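Local coordinates for protein PKS (PDB 4OQJ) that probably catalyses acyl-chain condensation on carrier proteins, as a ketosynthase region of an AT-less type I polyketide synthase for oxazolomycin in Streptomyces albus, at residues 82-87 with 699-704; 91-96 with 110-115; 568-573 with 602-607. All blocks are in the same frame, centred on the assembly; numbering follows the deposited sequence. Where two conformers were deposited one is given.

How the interactions relate
After strand 75-79 the chain enters a long loop, and its residues 82-87 are met by the C-terminal tail: interaction 1 closes only when 699-704 returns, so its loop encloses both other contacts. Soon after, helix 105-121 folds back on 91-96, closing the short loop of interaction 2. The chain then runs through most of the mixed sheet of the ketosynthase and into a helical region, where helices 568-581 and 594-610 meet in interaction 3. Interactions 2 and 3 follow in series, their centres about 40 Å apart. Interactions 1 and 2 touch directly: Phe-699 packs on Leu-92, Phe-93, Glu-112 and Tyr-115, tying tail, loop and helix together.

Interaction 1: 82-87 with 699-704; sequences LVDADK and FERVRH
A salt-bridge network of Asp-84, Asp-86, Lys-87, Arg-701 and Arg-703 fastens the C-terminal tail to a loop of the ketosynthase, consistent with the linker that runs back over this domain in modular synthases. Arg-701 takes Asp-84 side-on. Its NE lies 2.9 Å from Asp-84 OD2 (N-H angle 156°), which sits in the guanidinium plane, but the carboxylate is turned well out of that plane and NE comes from above it; NH2 reaches Asp-84 OD1 at 3.0 Å. This OD1 accepts from Lys-87 NZ at 2.7 Å, and NZ also meets Asp-86 OD1 at 2.9 Å. The lysine chain, bent at its second and fourth torsions, places CE over one face of the Arg-701 guanidinium. Asp-86 has CG between its backbone N and carbonyl carbon (chi1 63°), a rotation that brings OD2 to 2.6 Å from Arg-703 NH1, which stands above the carboxylate plane. The backbones join at a single bridge, where His-704 N donates almost straight (178°) to Asp-86 O at 3.1 Å and Lys-87 CA offers a C-H to Val-702 O. Three cations share two carboxylates, so the acids probably stay ionised and offset the closeness of Lys-87 NZ to Arg-701 NH2.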
loop_
_atom_site.group_PDB
_atom_site.type_symbol
_atom_site.label_atom_id
_atom_site.label_comp_id
_atom_site.label_asym_id
_atom_site.label_seq_id
_atom_site.Cartn_x
_atom_site.Cartn_y
_atom_site.Cartn_z
ATOM N N LEU A 82 -13.731 -9.515 20.853
ATOM C CA LEU A 82 -14.642 -8.573 20.233
ATOM C C LEU A 82 -16.052 -9.174 20.202
ATOM O O LEU A 82 -16.308 -10.129 19.472
ATOM C CB LEU A 82 -14.182 -8.224 18.823
ATOM C CG LEU A 82 -15.113 -7.262 18.079
ATOM C CD1 LEU A 82 -15.185 -5.925 18.805
ATOM C CD2 LEU A 82 -14.628 -7.087 16.641
ATOM N N VAL A 83 -16.956 -8.617 20.997
ATOM C CA VAL A 83 -18.333 -9.105 21.059
ATOM C C VAL A 83 -19.037 -8.884 19.722
ATOM O O VAL A 83 -18.853 -7.846 19.076
ATOM C CB VAL A 83 -19.135 -8.409 22.183
ATOM C CG1 VAL A 83 -20.580 -8.937 22.235
ATOM C CG2 VAL A 83 -18.458 -8.606 23.527
ATOM N N ASP A 84 -19.836 -9.869 19.317
ATOM C CA ASP A 84 -20.642 -9.800 18.099
ATOM C C ASP A 84 -19.814 -9.666 16.830
ATOM O O ASP A 84 -20.279 -9.112 15.838
ATOM C CB ASP A 84 -21.647 -8.641 18.180
ATOM C CG ASP A 84 -22.860 -8.980 19.037
ATOM O OD1 ASP A 84 -23.181 -10.177 19.211
ATOM O OD2 ASP A 84 -23.504 -8.039 19.517
ATOM N N ALA A 85 -18.596 -10.200 16.851
ATOM C CA ALA A 85 -17.777 -10.234 15.648
ATOM C C ALA A 85 -18.457 -11.040 14.525
ATOM O O ALA A 85 -18.155 -10.863 13.348
ATOM C CB ALA A 85 -16.420 -10.810 15.968
ATOM N N ASP A 86 -19.373 -11.924 14.905
ATOM C CA ASP A 86 -20.114 -12.760 13.966
ATOM C C ASP A 86 -21.335 -12.075 13.345
ATOM O O ASP A 86 -21.968 -12.630 12.442
ATOM C CB ASP A 86 -20.575 -14.034 14.682
ATOM C CG ASP A 86 -21.542 -13.744 15.832
ATOM O OD1 ASP A 86 -21.368 -12.723 16.530
ATOM O OD2 ASP A 86 -22.489 -14.531 16.031
ATOM N N LYS A 87 -21.685 -10.891 13.843
ATOM C CA LYS A 87 -22.908 -10.195 13.407
ATOM C C LYS A 87 -22.638 -9.293 12.208
ATOM O O LYS A 87 -21.572 -8.686 12.111
ATOM C CB LYS A 87 -23.493 -9.369 14.553
ATOM C CG LYS A 87 -23.724 -10.160 15.851
ATOM C CD LYS A 87 -24.705 -11.299 15.650
ATOM C CE LYS A 87 -25.146 -11.920 16.989
ATOM N NZ LYS A 87 -23.987 -12.360 17.821
ATOM N N PHE A 699 -26.866 -1.277 12.994
ATOM C CA PHE A 699 -26.765 -2.449 12.140
ATOM C C PHE A 699 -27.538 -3.612 12.724
ATOM O O PHE A 699 -27.458 -3.866 13.918
ATOM C CB PHE A 699 -25.304 -2.852 11.956
ATOM C CG PHE A 699 -24.458 -1.781 11.341
ATOM C CD1 PHE A 699 -24.526 -1.520 9.982
ATOM C CD2 PHE A 699 -23.599 -1.034 12.125
ATOM C CE1 PHE A 699 -23.725 -0.536 9.406
ATOM C CE2 PHE A 699 -22.816 -0.047 11.565
ATOM C CZ PHE A 699 -22.874 0.205 10.217
ATOM N N GLU A 700 -28.288 -4.323 11.892
ATOM C CA GLU A 700 -29.052 -5.460 12.396
ATOM C C GLU A 700 -28.089 -6.540 12.863
ATOM O O GLU A 700 -27.159 -6.885 12.140
ATOM C CB GLU A 700 -29.998 -6.012 11.322
ATOM C CG GLU A 700 -31.057 -6.958 11.891
ATOM C CD GLU A 700 -32.305 -7.039 11.033
ATOM O OE1 GLU A 700 -32.805 -5.974 10.610
ATOM O OE2 GLU A 700 -32.788 -8.168 10.794
ATOM N N ARG A 701 -28.292 -7.059 14.069
ATOM C CA ARG A 701 -27.394 -8.094 14.600
ATOM C C ARG A 701 -27.764 -9.493 14.107
ATOM O O ARG A 701 -28.233 -10.326 14.887
ATOM C CB ARG A 701 -27.403 -8.099 16.131
ATOM C CG ARG A 701 -26.888 -6.839 16.791
ATOM C CD ARG A 701 -27.166 -6.866 18.300
ATOM N NE ARG A 701 -26.403 -7.905 18.996
ATOM C CZ ARG A 701 -26.860 -9.115 19.313
ATOM N NH1 ARG A 701 -28.100 -9.480 19.011
ATOM N NH2 ARG A 701 -26.068 -9.970 19.946
ATOM N N VAL A 702 -27.549 -9.749 12.822
ATOM C CA VAL A 702 -27.794 -11.068 12.245
ATOM C C VAL A 702 -26.507 -11.885 12.228
ATOM O O VAL A 702 -25.473 -11.441 11.719
ATOM C CB VAL A 702 -28.358 -10.950 10.804
ATOM C CG1 VAL A 702 -28.754 -12.317 10.258
ATOM C CG2 VAL A 702 -29.526 -10.007 10.771
ATOM N N ARG A 703 -26.557 -13.086 12.788
ATOM C CA ARG A 703 -25.390 -13.960 12.794
ATOM C C ARG A 703 -25.151 -14.617 11.436
ATOM O O ARG A 703 -26.051 -15.204 10.850
ATOM C CB ARG A 703 -25.542 -15.030 13.865
ATOM C CG ARG A 703 -24.408 -16.048 13.882
ATOM C CD ARG A 703 -24.620 -17.018 15.034
ATOM N NE ARG A 703 -23.703 -18.158 15.016
ATOM C CZ ARG A 703 -22.503 -18.173 15.588
ATOM N NH1 ARG A 703 -22.028 -17.092 16.201
ATOM N NH2 ARG A 703 -21.766 -19.269 15.535
ATOM N N HIS A 704 -23.931 -14.480 10.935
ATOM C CA HIS A 704 -23.493 -15.157 9.725
ATOM C C HIS A 704 -22.194 -15.842 10.061
ATOM O O HIS A 704 -21.179 -15.178 10.293
ATOM C CB HIS A 704 -23.310 -14.181 8.557
ATOM C CG HIS A 704 -24.543 -13.400 8.227
ATOM N ND1 HIS A 704 -25.531 -13.887 7.398
ATOM C CD2 HIS A 704 -24.957 -12.177 8.627
ATOM C CE1 HIS A 704 -26.501 -12.994 7.299
ATOM N NE2 HIS A 704 -26.178 -11.947 8.036
#

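Interaction 2: 91-96 with 110-115; sequences GLFGIT and FLECAY
Phe-93 reaches from a turn-containing loop and packs against one side of helix 105-121, where Leu-111, Glu-112 and Tyr-115 receive it within the thiolase-type fold of the ketosynthase. A type I turn from Gly-91 to Gly-94 presents the phenylalanine, and Gly-94, with its positive phi, suits the exit from that turn. From CB, which points toward the helix, CG stands anti to the carbonyl carbon and beside the backbone N (chi1 -64°). This CG meets Leu-111 CD2 at 3.9 Å, and that methyl stands over the ring centre in a CH-pi contact only 11° off the normal. At the far end of the ring, CZ touches Leu-111 CG at 3.9 Å, while CE1 lies 3.7 Å from Tyr-115 CD2. Phe-93 CE2 meets Glu-112 CG at 3.9 Å, at the ring edge. Leu-92 CD2 covers the opposite face of the phenylalanine, nearer its rim. The rings of Phe-93 and Tyr-115 meet obliquely, their planes at 86°. Leucines fit here because branched methyls can cover a flat face closely. Glu-112 contributes its aliphatic part to this packing, its carboxylate being occupied elsewhere: OE1 forms a salt bridge with Arg-31 and OE2 accepts from Asp-89 N. Beyond the phenylalanine, Leu-92 CD2 lies 4.1 Å from Tyr-115 CE2.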
loop_
_atom_site.group_PDB
_atom_site.type_symbol
_atom_site.label_atom_id
_atom_site.label_comp_id
_atom_site.label_asym_id
_atom_site.label_seq_id
_atom_site.Cartn_x
_atom_site.Cartn_y
_atom_site.Cartn_z
ATOM N N GLY A 91 -28.361 -7.274 4.676
ATOM C CA GLY A 91 -29.414 -6.618 3.915
ATOM C C GLY A 91 -29.063 -5.183 3.550
ATOM O O GLY A 91 -29.304 -4.732 2.435
ATOM N N LEU A 92 -28.489 -4.469 4.505
ATOM C CA LEU A 92 -28.115 -3.083 4.302
ATOM C C LEU A 92 -27.129 -2.956 3.158
ATOM O O LEU A 92 -27.177 -1.990 2.385
ATOM C CB LEU A 92 -27.505 -2.508 5.575
ATOM C CG LEU A 92 -26.915 -1.107 5.450
ATOM C CD1 LEU A 92 -28.001 -0.081 5.161
ATOM C CD2 LEU A 92 -26.139 -0.759 6.707
ATOM N N PHE A 93 -26.233 -3.938 3.038
ATOM C CA PHE A 93 -25.197 -3.877 2.013
ATOM C C PHE A 93 -25.540 -4.695 0.758
ATOM O O PHE A 93 -24.706 -4.869 -0.124
ATOM C CB PHE A 93 -23.871 -4.341 2.610
ATOM C CG PHE A 93 -23.375 -3.449 3.697
ATOM C CD1 PHE A 93 -22.947 -2.163 3.408
ATOM C CD2 PHE A 93 -23.374 -3.870 5.016
ATOM C CE1 PHE A 93 -22.497 -1.321 4.416
ATOM C CE2 PHE A 93 -22.937 -3.026 6.021
ATOM C CZ PHE A 93 -22.494 -1.752 5.714
ATOM N N GLY A 94 -26.773 -5.167 0.664
ATOM C CA GLY A 94 -27.216 -5.869 -0.533
ATOM C C GLY A 94 -26.487 -7.181 -0.736
ATOM O O GLY A 94 -26.231 -7.595 -1.861
ATOM N N ILE A 95 -26.148 -7.833 0.367
ATOM C CA ILE A 95 -25.402 -9.090 0.342
ATOM C C ILE A 95 -26.319 -10.244 0.760
ATOM O O ILE A 95 -27.058 -10.127 1.730
ATOM C CB ILE A 95 -24.172 -8.999 1.270
ATOM C CG1 ILE A 95 -23.166 -7.995 0.686
ATOM C CG2 ILE A 95 -23.506 -10.357 1.454
ATOM C CD1 ILE A 95 -22.033 -7.610 1.624
ATOM N N THR A 96 -26.288 -11.349 0.023
ATOM C CA THR A 96 -27.138 -12.496 0.345
ATOM C C THR A 96 -26.629 -13.192 1.596
ATOM O O THR A 96 -25.484 -12.983 1.996
ATOM C CB THR A 96 -27.163 -13.517 -0.787
ATOM O OG1 THR A 96 -25.869 -14.108 -0.897
ATOM C CG2 THR A 96 -27.521 -12.853 -2.116
ATOM N N PHE A 110 -14.887 -4.693 9.105
ATOM C CA PHE A 110 -14.233 -3.493 8.579
ATOM C C PHE A 110 -15.239 -2.666 7.783
ATOM O O PHE A 110 -15.228 -1.445 7.842
ATOM C CB PHE A 110 -13.031 -3.781 7.684
ATOM C CG PHE A 110 -12.366 -2.519 7.225
ATOM C CD1 PHE A 110 -11.586 -1.779 8.113
ATOM C CD2 PHE A 110 -12.621 -2.001 5.979
ATOM C CE1 PHE A 110 -11.032 -0.575 7.723
ATOM C CE2 PHE A 110 -12.067 -0.795 5.575
ATOM C CZ PHE A 110 -11.268 -0.087 6.440
ATOM N N LEU A 111 -16.099 -3.347 7.032
ATOM C CA LEU A 111 -17.113 -2.678 6.229
ATOM C C LEU A 111 -18.081 -1.894 7.113
ATOM O O LEU A 111 -18.376 -0.730 6.847
ATOM C CB LEU A 111 -17.879 -3.697 5.367
ATOM C CG LEU A 111 -19.055 -3.165 4.534
ATOM C CD1 LEU A 111 -18.674 -1.911 3.695
ATOM C CD2 LEU A 111 -19.585 -4.252 3.619
ATOM N N GLU A 112 -18.568 -2.505 8.185
ATOM C CA GLU A 112 -19.485 -1.772 9.064
ATOM C C GLU A 112 -18.738 -0.639 9.760
ATOM O O GLU A 112 -19.278 0.454 9.926
ATOM C CB GLU A 112 -20.131 -2.697 10.090
ATOM C CG GLU A 112 -21.238 -3.553 9.524
ATOM C CD GLU A 112 -21.999 -4.319 10.595
ATOM O OE1 GLU A 112 -21.639 -4.214 11.788
ATOM O OE2 GLU A 112 -22.967 -5.024 10.252
ATOM N N CYS A 113 -17.496 -0.888 10.164
ATOM C CA CYS A 113 -16.711 0.148 10.860
ATOM C C CYS A 113 -16.425 1.375 9.955
ATOM O O CYS A 113 -16.488 2.525 10.401
ATOM C CB CYS A 113 -15.395 -0.437 11.368
ATOM S SG CYS A 113 -14.489 0.682 12.478
ATOM N N ALA A 114 -16.111 1.124 8.689
ATOM C CA ALA A 114 -15.871 2.203 7.730
ATOM C C ALA A 114 -17.133 3.030 7.503
ATOM O O ALA A 114 -17.070 4.258 7.423
ATOM C CB ALA A 114 -15.367 1.634 6.402
ATOM N N TYR A 115 -18.266 2.351 7.377
ATOM C CA TYR A 115 -19.560 3.006 7.281
ATOM C C TYR A 115 -19.745 3.941 8.479
ATOM O O TYR A 115 -20.100 5.099 8.310
ATOM C CB TYR A 115 -20.666 1.951 7.208
ATOM C CG TYR A 115 -22.082 2.434 6.910
ATOM C CD1 TYR A 115 -22.821 3.141 7.849
ATOM C CD2 TYR A 115 -22.702 2.108 5.707
ATOM C CE1 TYR A 115 -24.134 3.547 7.579
ATOM C CE2 TYR A 115 -23.995 2.496 5.429
ATOM C CZ TYR A 115 -24.710 3.216 6.362
ATOM O OH TYR A 115 -26.001 3.593 6.071
#

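Interaction 3: 568-573 with 602-607; sequences AAFREH and YATARA
The imidazole of His-573 has Arg-606 CB packed closely on one face, while the carboxylate carbon of its own neighbour Glu-572 lies farther off, over the rim of the other. Arg-606 CB is 3.6 Å from the ring centroid of His-573 and not far off its normal, a CH-pi contact made by the start of the arginine chain. The Phe-570 ring is met differently: Thr-604 OG1 comes to its edge, 3.7 Å from CE1, while Ala-603 CB approaches that same CE1 obliquely at 3.6 Å. Having CG anti to the backbone N (chi1 176°) carries the phenylalanine ring across to the second helix, although its CB does not itself aim there. A third ring, that of Tyr-602, is covered on one face by Arg-606 CG, within its own helix.

These groups belong to a crossing of helices 568-581 and 594-610, whose short segments run at 124° with axes 8.3 Å apart. Small residues make so close an approach possible: Ala-569 CB and Ala-607 CB touch at 4.2 Å, and the CA atoms of His-573 and Ala-603 come within 5.0 Å. Around them, helix 557-566 adds Leu-563 against both Phe-570 and Thr-604, and helix 660-673 adds Leu-664 and Leu-667 against Thr-604, so the crossing forms part of a larger helical cluster.

No hydrogen bond spans the two segments. The buried hydroxyl of Thr-604 is satisfied by Val-600 O, one turn earlier in its helix, which lets the residue sit among apolar neighbours. Arg-606 bends at its second and third torsions and leads its guanidinium away, turned 73° from the imidazole plane. The histidine thus meets the arginine's hydrocarbon rather than its charge, and the contact rests on shape and dispersion more than on electrostatics.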
loop_
_atom_site.group_PDB
_atom_site.type_symbol
_atom_site.label_atom_id
_atom_site.label_comp_id
_atom_site.label_asym_id
_atom_site.label_seq_id
_atom_site.Cartn_x
_atom_site.Cartn_y
_atom_site.Cartn_z
ATOM N N ALA A 568 -35.694 32.566 0.969
ATOM C CA ALA A 568 -35.174 33.228 -0.222
ATOM C C ALA A 568 -35.722 32.603 -1.496
ATOM O O ALA A 568 -36.037 33.311 -2.448
ATOM C CB ALA A 568 -33.647 33.181 -0.230
ATOM N N ALA A 569 -35.842 31.279 -1.515
ATOM C CA ALA A 569 -36.323 30.583 -2.708
ATOM C C ALA A 569 -37.785 30.931 -2.978
ATOM O O ALA A 569 -38.207 31.078 -4.128
ATOM C CB ALA A 569 -36.147 29.076 -2.550
ATOM N N PHE A 570 -38.557 31.082 -1.911
ATOM C CA PHE A 570 -39.955 31.465 -2.052
ATOM C C PHE A 570 -40.037 32.865 -2.626
ATOM O O PHE A 570 -40.772 33.117 -3.580
ATOM C CB PHE A 570 -40.680 31.405 -0.703
ATOM C CG PHE A 570 -42.108 31.884 -0.754
ATOM C CD1 PHE A 570 -43.133 31.009 -1.083
ATOM C CD2 PHE A 570 -42.425 33.204 -0.472
ATOM C CE1 PHE A 570 -44.441 31.441 -1.131
ATOM C CE2 PHE A 570 -43.735 33.646 -0.519
ATOM C CZ PHE A 570 -44.748 32.761 -0.845
ATOM N N ARG A 571 -39.268 33.769 -2.027
ATOM C CA ARG A 571 -39.266 35.180 -2.400
ATOM C C ARG A 571 -38.979 35.339 -3.888
ATOM O O ARG A 571 -39.665 36.097 -4.577
ATOM C CB ARG A 571 -38.232 35.938 -1.553
ATOM C CG ARG A 571 -38.388 37.435 -1.562
ATOM C CD ARG A 571 -37.601 38.110 -0.442
ATOM N NE ARG A 571 -36.212 37.653 -0.355
ATOM C CZ ARG A 571 -35.688 36.954 0.656
ATOM N NH1 ARG A 571 -34.410 36.618 0.618
ATOM N NH2 ARG A 571 -36.415 36.599 1.713
ATOM N N GLU A 572 -37.989 34.596 -4.386
ATOM C CA GLU A 572 -37.650 34.614 -5.811
ATOM C C GLU A 572 -38.856 34.284 -6.685
ATOM O O GLU A 572 -39.238 35.068 -7.550
ATOM C CB GLU A 572 -36.517 33.627 -6.124
ATOM C CG GLU A 572 -36.196 33.520 -7.626
ATOM C CD GLU A 572 -35.285 32.353 -7.981
ATOM O OE1 GLU A 572 -34.617 31.800 -7.077
ATOM O OE2 GLU A 572 -35.246 31.986 -9.178
ATOM N N HIS A 573 -39.444 33.113 -6.474
ATOM C CA HIS A 573 -40.543 32.659 -7.328
ATOM C C HIS A 573 -41.827 33.454 -7.121
ATOM O O HIS A 573 -42.644 33.577 -8.039
ATOM C CB HIS A 573 -40.801 31.178 -7.093
ATOM C CG HIS A 573 -39.628 30.317 -7.438
ATOM N ND1 HIS A 573 -39.192 30.151 -8.732
ATOM C CD2 HIS A 573 -38.783 29.603 -6.657
ATOM C CE1 HIS A 573 -38.130 29.359 -8.737
ATOM N NE2 HIS A 573 -37.862 29.015 -7.492
ATOM N N TYR A 602 -48.246 28.640 -5.870
ATOM C CA TYR A 602 -47.379 28.470 -7.027
ATOM C C TYR A 602 -45.922 28.660 -6.630
ATOM O O TYR A 602 -45.057 27.858 -6.990
ATOM C CB TYR A 602 -47.747 29.457 -8.152
ATOM C CG TYR A 602 -46.840 29.342 -9.360
ATOM C CD1 TYR A 602 -47.069 28.383 -10.338
ATOM C CD2 TYR A 602 -45.754 30.187 -9.522
ATOM C CE1 TYR A 602 -46.240 28.270 -11.445
ATOM C CE2 TYR A 602 -44.924 30.087 -10.626
ATOM C CZ TYR A 602 -45.168 29.120 -11.581
ATOM O OH TYR A 602 -44.341 29.013 -12.683
ATOM N N ALA A 603 -45.650 29.717 -5.877
ATOM C CA ALA A 603 -44.289 29.992 -5.437
ATOM C C ALA A 603 -43.761 28.864 -4.545
ATOM O O ALA A 603 -42.588 28.495 -4.640
ATOM C CB ALA A 603 -44.235 31.309 -4.715
ATOM N N THR A 604 -44.614 28.319 -3.678
ATOM C CA THR A 604 -44.204 27.200 -2.820
ATOM C C THR A 604 -43.847 25.983 -3.691
ATOM O O THR A 604 -42.813 25.344 -3.491
ATOM C CB THR A 604 -45.309 26.813 -1.801
ATOM O OG1 THR A 604 -45.589 27.919 -0.935
ATOM C CG2 THR A 604 -44.879 25.627 -0.955
ATOM N N ALA A 605 -44.694 25.687 -4.677
ATOM C CA ALA A 605 -44.455 24.563 -5.584
ATOM C C ALA A 605 -43.137 24.711 -6.341
ATOM O O ALA A 605 -42.383 23.748 -6.469
ATOM C CB ALA A 605 -45.604 24.411 -6.567
ATOM N N ARG A 606 -42.853 25.909 -6.838
ATOM C CA ARG A 606 -41.596 26.138 -7.545
ATOM C C ARG A 606 -40.386 26.024 -6.603
ATOM O O ARG A 606 -39.321 25.561 -7.006
ATOM C CB ARG A 606 -41.600 27.508 -8.223
ATOM C CG ARG A 606 -42.672 27.697 -9.298
ATOM C CD ARG A 606 -42.773 26.516 -10.255
ATOM N NE ARG A 606 -41.552 26.318 -11.033
ATOM C CZ ARG A 606 -41.119 25.140 -11.482
ATOM N NH1 ARG A 606 -41.782 24.016 -11.222
ATOM N NH2 ARG A 606 -40.000 25.085 -12.188
ATOM N N ALA A 607 -40.541 26.439 -5.351
ATOM C CA ALA A 607 -39.435 26.335 -4.410
ATOM C C ALA A 607 -39.149 24.856 -4.142
ATOM O O ALA A 607 -37.995 24.444 -4.092
ATOM C CB ALA A 607 -39.746 27.075 -3.120
#